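Local coordinates for protein Maltose/maltodextrin transport permease homologue (Bdellovibrio bacteriovorus HD100, PDB 6FFL) that binds maltotriose through its MalE-like solute-binding domain, fused to a MalF permease, and probably takes part in maltose and maltodextrin uptake, at residues Pro65-Gly70 / Pro345-Val350. Residues are numbered along the deposited sequence; the frame is centred on the assembly and turned at random.
Sequences PSDQVG and PEVRAV. With GLC (alpha-D-glucopyranose), chain B; GLC (alpha-D-glucopyranose), chain C.
Asp67 and Arg348 approach each other at the glucose of chain B, and it is the sugar rather than a direct salt bridge that joins them: OD1 of Asp67 and NH1 of Arg348 stay 4.2 Å apart. The carboxylate takes two neighbouring hydroxyls, one per oxygen, with sugar O3 donating to Asp67 OD1 at 2.7 Å and sugar O2 donating to Asp67 OD2 at the same distance. The guanidinium grips the next pair round the ring. NH2 of Arg348 gives its hydrogen to sugar O4 (2.9 Å, 158° at the hydrogen), and NH1 reaches sugar O3 at 3.1 Å, with a weak second bond to O4. O4 lies at the guanidinium edge, near its plane, whereas Asp67 OD1 stands oblique to that group. Sugar O3 therefore both donates to the acid and accepts from the base.

Asp67 points its carboxylate at the sugar with CG between its own backbone N and carbonyl carbon (chi1 59°). A weak hydrogen bond from Trp351 NE1 also reaches OD1. Bends at chi2 and chi3 carry the Arg348 side chain off its helix to the sugar, and Asp352 holds NH2 in a salt bridge. Pro65 touches the sugar by van der Waals contact, its CB 3.2 Å from O2 of the chain B glucose, and also meets O3 of the chain C glucose.

Farther from the sugar, the Pro345 ring lies against the backbone of Gly70, which has no side chain to intervene, with Pro345 CD 3.9 Å from Gly70 CA. Val347 CG1 approaches Asp67 OD1 loosely. The start of helix 346-362 sits beside the turn after strand 61-65, and together they supply part of the wall of the maltotriose pocket, a paired acid and arginine on sugar hydroxyls in a periplasmic-binding-protein fold.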
ATOM      1  N   PRO A  65      -6.725  -2.645   0.674  1.00 11.13           N
ATOM      2  CA  PRO A  65      -6.318  -1.432   1.401  1.00 11.55           C
ATOM      3  C   PRO A  65      -7.510  -0.674   1.959  1.00 14.85           C
ATOM      4  O   PRO A  65      -8.616  -0.723   1.419  1.00 13.45           O
ATOM      5  CB  PRO A  65      -5.594  -0.593   0.340  1.00 12.99           C
ATOM      6  CG  PRO A  65      -5.350  -1.516  -0.821  1.00 21.97           C
ATOM      7  CD  PRO A  65      -6.367  -2.605  -0.757  1.00 12.08           C
ATOM      8  N   SER A  66      -7.260   0.066   3.039  1.00 12.25           N
ATOM      9  CA  SER A  66      -8.365   0.670   3.767  1.00 14.23           C
ATOM     10  C   SER A  66      -9.120   1.728   2.973  1.00 14.16           C
ATOM     11  O   SER A  66     -10.286   1.976   3.292  1.00 12.72           O
ATOM     12  CB  SER A  66      -7.872   1.259   5.082  1.00 23.63           C
ATOM     13  OG  SER A  66      -6.777   2.098   4.865  1.00 21.73           O
ATOM     14  N   ASP A  67      -8.515   2.356   1.946  1.00 11.37           N
ATOM     15  CA  ASP A  67      -9.316   3.338   1.226  1.00 12.73           C
ATOM     16  C   ASP A  67     -10.415   2.699   0.390  1.00 12.22           C
ATOM     17  O   ASP A  67     -11.278   3.425  -0.121  1.00 15.83           O
ATOM     18  CB  ASP A  67      -8.440   4.279   0.369  1.00 13.60           C
ATOM     19  CG  ASP A  67      -7.594   3.550  -0.667  1.00 19.48           C
ATOM     20  OD1 ASP A  67      -7.430   4.097  -1.783  1.00 15.12           O
ATOM     21  OD2 ASP A  67      -7.040   2.475  -0.344  1.00 14.07           O
ATOM     22  N   GLN A  68     -10.468   1.374   0.277  1.00 13.14           N
ATOM     23  CA  GLN A  68     -11.622   0.860  -0.452  1.00 14.94           C
ATOM     24  C   GLN A  68     -12.902   0.919   0.382  1.00 13.07           C
ATOM     25  O   GLN A  68     -13.989   0.702  -0.167  1.00 16.36           O
ATOM     26  CB  GLN A  68     -11.337  -0.544  -1.003  1.00 23.64           C
ATOM     27  CG  GLN A  68     -11.178  -1.639  -0.014  1.00 25.06           C
ATOM     28  CD  GLN A  68     -10.581  -2.902  -0.634  1.00 20.78           C
ATOM     29  OE1 GLN A  68      -9.920  -2.867  -1.673  1.00 22.49           O
ATOM     30  NE2 GLN A  68     -10.825  -4.022   0.006  1.00 17.75           N
ATOM     31  N   VAL A  69     -12.811   1.315   1.655  1.00 13.01           N
ATOM     32  CA  VAL A  69     -14.002   1.415   2.508  1.00 13.84           C
ATOM     33  C   VAL A  69     -15.004   2.415   1.935  1.00 16.09           C
ATOM     34  O   VAL A  69     -16.209   2.135   1.851  1.00 18.71           O
ATOM     35  CB  VAL A  69     -13.596   1.796   3.944  1.00 18.09           C
ATOM     36  CG1 VAL A  69     -14.786   2.353   4.703  1.00 22.97           C
ATOM     37  CG2 VAL A  69     -13.015   0.594   4.664  1.00 15.83           C
ATOM     38  N   GLY A  70     -14.533   3.605   1.568  1.00 16.59           N
ATOM     39  CA  GLY A  70     -15.400   4.664   1.087  1.00 17.56           C
ATOM     40  C   GLY A  70     -16.285   4.236  -0.065  1.00 18.32           C
ATOM     41  O   GLY A  70     -17.516   4.315   0.009  1.00 20.82           O
ATOM     42  N   PRO A 345     -14.798   8.258  -0.214  1.00 15.54           N
ATOM     43  CA  PRO A 345     -14.847   7.887  -1.639  1.00 13.96           C
ATOM     44  C   PRO A 345     -14.201   8.925  -2.539  1.00 16.82           C
ATOM     45  O   PRO A 345     -13.748   8.583  -3.636  1.00 18.42           O
ATOM     46  CB  PRO A 345     -16.353   7.732  -1.920  1.00 23.38           C
ATOM     47  CG  PRO A 345     -17.030   8.470  -0.822  1.00 18.73           C
ATOM     48  CD  PRO A 345     -16.148   8.378   0.378  1.00 16.77           C
ATOM     49  N   GLU A 346     -14.116  10.181  -2.085  1.00 14.33           N
ATOM     50  CA  GLU A 346     -13.471  11.222  -2.869  1.00 15.75           C
ATOM     51  C   GLU A 346     -12.022  10.869  -3.184  1.00 14.12           C
ATOM     52  O   GLU A 346     -11.494  11.301  -4.217  1.00 15.57           O
ATOM     53  CB  GLU A 346     -13.544  12.553  -2.122  1.00 19.02           C
ATOM     54  CG  GLU A 346     -14.935  13.212  -2.124  1.00 19.47           C
ATOM     55  CD  GLU A 346     -15.904  12.682  -1.066  1.00 25.22           C
ATOM     56  OE1 GLU A 346     -15.575  11.737  -0.325  1.00 20.84           O
ATOM     57  OE2 GLU A 346     -17.023  13.232  -0.973  1.00 24.62           O
ATOM     58  N   VAL A 347     -11.368  10.090  -2.318  1.00 13.64           N
ATOM     59  CA  VAL A 347      -9.962   9.739  -2.529  1.00 12.93           C
ATOM     60  C   VAL A 347      -9.801   8.911  -3.794  1.00 10.85           C
ATOM     61  O   VAL A 347      -8.777   8.998  -4.485  1.00 12.50           O
ATOM     62  CB  VAL A 347      -9.411   8.992  -1.294  1.00 17.09           C
ATOM     63  CG1 VAL A 347      -7.989   8.510  -1.539  1.00 24.37           C
ATOM     64  CG2 VAL A 347      -9.455   9.890  -0.088  1.00 22.28           C
ATOM     65  N   ARG A 348     -10.811   8.108  -4.122  1.00 13.95           N
ATOM     66  CA  ARG A 348     -10.784   7.312  -5.342  1.00 14.55           C
ATOM     67  C   ARG A 348     -10.663   8.202  -6.574  1.00 16.80           C
ATOM     68  O   ARG A 348      -9.882   7.911  -7.490  1.00 13.79           O
ATOM     69  CB  ARG A 348     -12.052   6.453  -5.407  1.00 15.80           C
ATOM     70  CG  ARG A 348     -12.241   5.706  -6.696  1.00 17.70           C
ATOM     71  CD  ARG A 348     -11.411   4.443  -6.698  1.00 16.40           C
ATOM     72  NE  ARG A 348     -10.154   4.595  -7.430  1.00 13.65           N
ATOM     73  CZ  ARG A 348      -8.964   4.251  -6.940  1.00 12.92           C
ATOM     74  NH1 ARG A 348      -8.862   3.760  -5.715  1.00 11.72           N
ATOM     75  NH2 ARG A 348      -7.881   4.381  -7.693  1.00 13.66           N
ATOM     76  N   ALA A 349     -11.437   9.293  -6.614  1.00 14.12           N
ATOM     77  CA  ALA A 349     -11.333  10.241  -7.714  1.00 14.45           C
ATOM     78  C   ALA A 349      -9.947  10.867  -7.775  1.00 13.92           C
ATOM     79  O   ALA A 349      -9.411  11.104  -8.867  1.00 16.40           O
ATOM     80  CB  ALA A 349     -12.397  11.331  -7.566  1.00 14.97           C
ATOM     81  N   VAL A 350      -9.355  11.152  -6.613  1.00 14.08           N
ATOM     82  CA  VAL A 350      -8.015  11.735  -6.582  1.00 12.58           C
ATOM     83  C   VAL A 350      -7.002  10.764  -7.173  1.00 13.55           C
ATOM     84  O   VAL A 350      -6.187  11.142  -8.024  1.00 13.39           O
ATOM     85  CB  VAL A 350      -7.628  12.150  -5.152  1.00 12.39           C
ATOM     86  CG1 VAL A 350      -6.148  12.533  -5.109  1.00 13.84           C
ATOM     87  CG2 VAL A 350      -8.480  13.333  -4.685  1.00 15.18           C
TER
HETATM   88  C1  GLC B   3      -3.091   2.536  -3.131  1.00 10.47           C
HETATM   89  C2  GLC B   3      -4.589   2.587  -2.822  1.00 10.75           C
HETATM   90  C3  GLC B   3      -5.383   2.349  -4.111  1.00 10.70           C
HETATM   91  C4  GLC B   3      -4.982   3.367  -5.164  1.00 10.69           C
HETATM   92  C5  GLC B   3      -3.465   3.314  -5.397  1.00  9.40           C
HETATM   93  C6  GLC B   3      -3.030   4.471  -6.290  1.00 11.77           C
HETATM   94  O2  GLC B   3      -4.941   1.617  -1.816  1.00 13.05           O
HETATM   95  O3  GLC B   3      -6.798   2.479  -3.851  1.00 11.62           O
HETATM   96  O4  GLC B   3      -5.674   3.071  -6.387  1.00 12.36           O
HETATM   97  O5  GLC B   3      -2.795   3.500  -4.146  1.00 12.56           O
HETATM   98  O6  GLC B   3      -1.671   4.313  -6.751  1.00 12.72           O
HETATM   99  C1  GLC C   2       0.185  -1.489  -2.458  1.00 10.30           C
HETATM  100  C2  GLC C   2      -0.693  -0.900  -1.361  1.00  8.49           C
HETATM  101  C3  GLC C   2      -1.969  -0.273  -1.901  1.00  9.27           C
HETATM  102  C4  GLC C   2      -1.584   0.709  -3.002  1.00 10.87           C
HETATM  103  C5  GLC C   2      -0.785  -0.025  -4.076  1.00 13.95           C
HETATM  104  C6  GLC C   2      -0.380   0.924  -5.210  1.00 13.54           C
HETATM  105  O2  GLC C   2      -0.999  -1.954  -0.429  1.00 13.85           O
HETATM  106  O3  GLC C   2      -2.628   0.422  -0.829  1.00 13.75           O
HETATM  107  O4  GLC C   2      -2.758   1.237  -3.599  1.00 13.25           O
HETATM  108  O5  GLC C   2       0.406  -0.524  -3.479  1.00 12.81           O
HETATM  109  O6  GLC C   2       0.044   0.163  -6.362  1.00 13.42           O
HETATM  110  O   HOH W   1     -10.825   2.155  -3.330  1.00 24.49           O